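Local coordinates for PlyCB (Streptococcus phage C1, PDB 4F87), which forms the eight-copy cell-wall binding ring of the endolysin PlyC, which breaks down host peptidoglycan to release phage progeny, at residues B[17-22]-B[28-33]. Residues are numbered along the deposited sequence; the frame is centred on the assembly and turned at random.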
ATOM      1  N   PHE B  17      10.554  10.026 -14.095  1.00 17.24           N
ATOM      2  CA  PHE B  17      10.270  11.423 -14.324  1.00 16.25           C
ATOM      3  C   PHE B  17      10.936  11.873 -15.605  1.00 16.89           C
ATOM      4  O   PHE B  17      11.947  11.294 -16.031  1.00 17.15           O
ATOM      5  CB  PHE B  17      10.767  12.311 -13.143  1.00 17.97           C
ATOM      6  CG  PHE B  17      12.220  12.131 -12.772  1.00 17.63           C
ATOM      7  CD1 PHE B  17      13.213  12.873 -13.401  1.00 18.40           C
ATOM      8  CD2 PHE B  17      12.599  11.220 -11.791  1.00 20.58           C
ATOM      9  CE1 PHE B  17      14.561  12.678 -13.083  1.00 18.75           C
ATOM     10  CE2 PHE B  17      13.952  11.068 -11.442  1.00 22.89           C
ATOM     11  CZ  PHE B  17      14.915  11.804 -12.086  1.00 20.18           C
ATOM     12  N   LEU B  18      10.373  12.918 -16.194  1.00 15.92           N
ATOM     13  CA  LEU B  18      10.999  13.631 -17.309  1.00 15.78           C
ATOM     14  C   LEU B  18      11.912  14.705 -16.703  1.00 16.98           C
ATOM     15  O   LEU B  18      11.616  15.241 -15.610  1.00 16.00           O
ATOM     16  CB  LEU B  18       9.936  14.349 -18.123  1.00 16.46           C
ATOM     17  CG  LEU B  18       9.091  13.424 -18.973  1.00 18.79           C
ATOM     18  CD1 LEU B  18       7.716  14.005 -19.146  1.00 21.24           C
ATOM     19  CD2 LEU B  18       9.745  13.231 -20.351  1.00 20.92           C
ATOM     20  N   PHE B  19      13.002  15.036 -17.408  1.00 15.25           N
ATOM     21  CA  PHE B  19      13.866  16.110 -16.957  1.00 15.25           C
ATOM     22  C   PHE B  19      14.407  16.910 -18.118  1.00 16.24           C
ATOM     23  O   PHE B  19      14.614  16.386 -19.229  1.00 16.46           O
ATOM     24  CB  PHE B  19      15.003  15.607 -16.023  1.00 15.90           C
ATOM     25  CG  PHE B  19      15.962  14.574 -16.568  1.00 15.52           C
ATOM     26  CD1 PHE B  19      17.262  14.928 -16.930  1.00 16.66           C
ATOM     27  CD2 PHE B  19      15.592  13.235 -16.653  1.00 16.52           C
ATOM     28  CE1 PHE B  19      18.165  13.962 -17.367  1.00 16.89           C
ATOM     29  CE2 PHE B  19      16.492  12.275 -17.119  1.00 17.80           C
ATOM     30  CZ  PHE B  19      17.776  12.642 -17.459  1.00 16.50           C
ATOM     31  N   HIS B  20      14.604  18.207 -17.881  1.00 14.42           N
ATOM     32  CA  HIS B  20      15.201  19.121 -18.849  1.00 14.32           C
ATOM     33  C   HIS B  20      15.791  20.285 -18.071  1.00 14.94           C
ATOM     34  O   HIS B  20      15.485  20.450 -16.876  1.00 14.89           O
ATOM     35  CB  HIS B  20      14.144  19.649 -19.862  1.00 15.77           C
ATOM     36  CG  HIS B  20      13.205  20.662 -19.292  1.00 16.66           C
ATOM     37  ND1 HIS B  20      12.167  20.289 -18.451  1.00 17.40           N
ATOM     38  CD2 HIS B  20      13.207  22.008 -19.413  1.00 18.54           C
ATOM     39  CE1 HIS B  20      11.561  21.410 -18.103  1.00 18.85           C
ATOM     40  NE2 HIS B  20      12.142  22.475 -18.662  1.00 19.77           N
ATOM     41  N   THR B  21      16.606  21.102 -18.735  1.00 15.67           N
ATOM     42  CA  THR B  21      17.084  22.339 -18.148  1.00 15.16           C
ATOM     43  C   THR B  21      16.575  23.522 -18.921  1.00 18.42           C
ATOM     44  O   THR B  21      16.493  23.467 -20.159  1.00 18.44           O
ATOM     45  CB  THR B  21      18.637  22.377 -18.028  1.00 16.12           C
ATOM     46  OG1 THR B  21      19.023  23.607 -17.404  1.00 17.26           O
ATOM     47  CG2 THR B  21      19.365  22.317 -19.376  1.00 18.80           C
ATOM     48  N   ASP B  22      16.312  24.616 -18.212  1.00 18.22           N
ATOM     49  CA  ASP B  22      16.000  25.920 -18.786  1.00 19.91           C
ATOM     50  C   ASP B  22      17.238  26.828 -18.774  1.00 23.11           C
ATOM     51  O   ASP B  22      17.127  28.030 -19.056  1.00 24.98           O
ATOM     52  CB  ASP B  22      14.822  26.580 -18.069  1.00 22.58           C
ATOM     53  CG  ASP B  22      13.511  25.886 -18.307  1.00 30.48           C
ATOM     54  OD1 ASP B  22      13.342  25.280 -19.394  1.00 27.21           O
ATOM     55  OD2 ASP B  22      12.634  25.961 -17.416  1.00 39.50           O
ATOM     56  N   GLY B  28      17.770  19.073 -24.324  1.00 16.90           N
ATOM     57  CA  GLY B  28      16.421  18.646 -24.694  1.00 16.47           C
ATOM     58  C   GLY B  28      15.700  18.002 -23.518  1.00 16.65           C
ATOM     59  O   GLY B  28      16.038  18.274 -22.354  1.00 16.98           O
ATOM     60  N   TYR B  29      14.708  17.146 -23.805  1.00 17.19           N
ATOM     61  CA  TYR B  29      14.043  16.374 -22.753  1.00 15.67           C
ATOM     62  C   TYR B  29      14.595  14.976 -22.702  1.00 16.60           C
ATOM     63  O   TYR B  29      14.852  14.344 -23.724  1.00 17.48           O
ATOM     64  CB  TYR B  29      12.533  16.264 -22.984  1.00 17.74           C
ATOM     65  CG  TYR B  29      11.786  17.487 -22.512  1.00 17.91           C
ATOM     66  CD1 TYR B  29      11.154  17.509 -21.268  1.00 18.31           C
ATOM     67  CD2 TYR B  29      11.708  18.624 -23.304  1.00 21.66           C
ATOM     68  CE1 TYR B  29      10.467  18.637 -20.826  1.00 19.97           C
ATOM     69  CE2 TYR B  29      11.038  19.764 -22.863  1.00 24.06           C
ATOM     70  CZ  TYR B  29      10.419  19.760 -21.627  1.00 21.83           C
ATOM     71  OH  TYR B  29       9.750  20.881 -21.210  1.00 30.03           O
ATOM     72  N   ARG B  30      14.741  14.468 -21.475  1.00 16.33           N
ATOM     73  CA  ARG B  30      15.156  13.108 -21.205  1.00 15.92           C
ATOM     74  C   ARG B  30      14.206  12.527 -20.149  1.00 16.96           C
ATOM     75  O   ARG B  30      13.362  13.251 -19.610  1.00 16.35           O
ATOM     76  CB  ARG B  30      16.608  13.045 -20.723  1.00 17.17           C
ATOM     77  CG  ARG B  30      17.560  13.639 -21.761  1.00 17.18           C
ATOM     78  CD  ARG B  30      19.041  13.482 -21.378  1.00 19.50           C
ATOM     79  NE  ARG B  30      19.472  12.082 -21.335  1.00 20.00           N
ATOM     80  CZ  ARG B  30      19.711  11.320 -22.400  1.00 23.95           C
ATOM     81  NH1 ARG B  30      19.579  11.816 -23.629  1.00 23.43           N
ATOM     82  NH2 ARG B  30      20.070  10.048 -22.248  1.00 26.03           N
ATOM     83  N   ALA B  31      14.323  11.231 -19.863  1.00 16.45           N
ATOM     84  CA  ALA B  31      13.492  10.667 -18.815  1.00 16.74           C
ATOM     85  C   ALA B  31      14.176   9.511 -18.159  1.00 18.52           C
ATOM     86  O   ALA B  31      15.012   8.850 -18.779  1.00 18.92           O
ATOM     87  CB  ALA B  31      12.153  10.186 -19.383  1.00 18.62           C
ATOM     88  N   PHE B  32      13.801   9.241 -16.901  1.00 17.75           N
ATOM     89  CA  PHE B  32      14.106   7.980 -16.254  1.00 18.10           C
ATOM     90  C   PHE B  32      12.775   7.241 -16.246  1.00 21.92           C
ATOM     91  O   PHE B  32      11.762   7.793 -15.787  1.00 21.95           O
ATOM     92  CB  PHE B  32      14.609   8.143 -14.805  1.00 19.75           C
ATOM     93  CG  PHE B  32      16.059   8.509 -14.767  1.00 20.54           C
ATOM     94  CD1 PHE B  32      17.045   7.531 -14.859  1.00 25.57           C
ATOM     95  CD2 PHE B  32      16.449   9.833 -14.643  1.00 21.59           C
ATOM     96  CE1 PHE B  32      18.402   7.891 -14.832  1.00 25.96           C
ATOM     97  CE2 PHE B  32      17.805  10.188 -14.640  1.00 24.53           C
ATOM     98  CZ  PHE B  32      18.761   9.213 -14.751  1.00 24.18           C
ATOM     99  N   ILE B  33      12.737   6.051 -16.835  1.00 20.24           N
ATOM    100  CA  ILE B  33      11.511   5.245 -16.856  1.00 20.66           C
ATOM    101  C   ILE B  33      11.900   3.866 -16.337  1.00 24.38           C
ATOM    102  O   ILE B  33      12.715   3.179 -16.965  1.00 24.47           O
ATOM    103  CB  ILE B  33      10.840   5.193 -18.263  1.00 24.04           C
ATOM    104  CG1 ILE B  33      10.275   6.597 -18.631  1.00 25.57           C
ATOM    105  CG2 ILE B  33       9.718   4.096 -18.301  1.00 24.83           C
ATOM    106  CD1 ILE B  33       9.811   6.763 -19.983  1.00 34.62           C
TER
HETATM  107  O   HOH W   1      17.344  20.499 -21.429  1.00 17.85           O
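F19 meets both R30 and F32 across an antiparallel beta hairpin, and its ring touches both. CB of R30 stands over one face of the F19 ring, offset toward the rim, 3.8 Å from the centroid, a CH-pi contact. F32 reaches the same ring with CD2 and CE2, each 3.5 Å from CE2 of F19; the planes are 17° apart, but the rings are slid apart and barely overlap. With chi1 at 59°, CG of F19 sits between the backbone N and the carbonyl carbon, and the ring ends up beside the R30 side chain and against F32. F17 completes the aromatic cluster, its CZ 3.6 Å from CD2 of F32 with the planes inclined at 51°. Paired backbone bonds fix this register: F19 N to R30 O (2.9 Å) and R30 N to F19 O, and a second pair between F17 and F32. Toward the turn, H20 and Y29 form an offset stack (centroids 4.5 Å apart): CB of H20 lies over the centre of the Y29 ring, a CH-pi contact 3.9 Å from its centroid, and OH of Y29 lies over one face of the imidazole. A water bridges T21 N and G28 O. Y29 and R30 both interact with the host cell wall; NE of R30 is salt-bridged to E37, another such residue. Within the sheet, strand 36-40 pairs with 29-33 and strand 55-57 with 16-20, while helix 43-50 packs on L18 and Y29, on the face away from the phenylalanines.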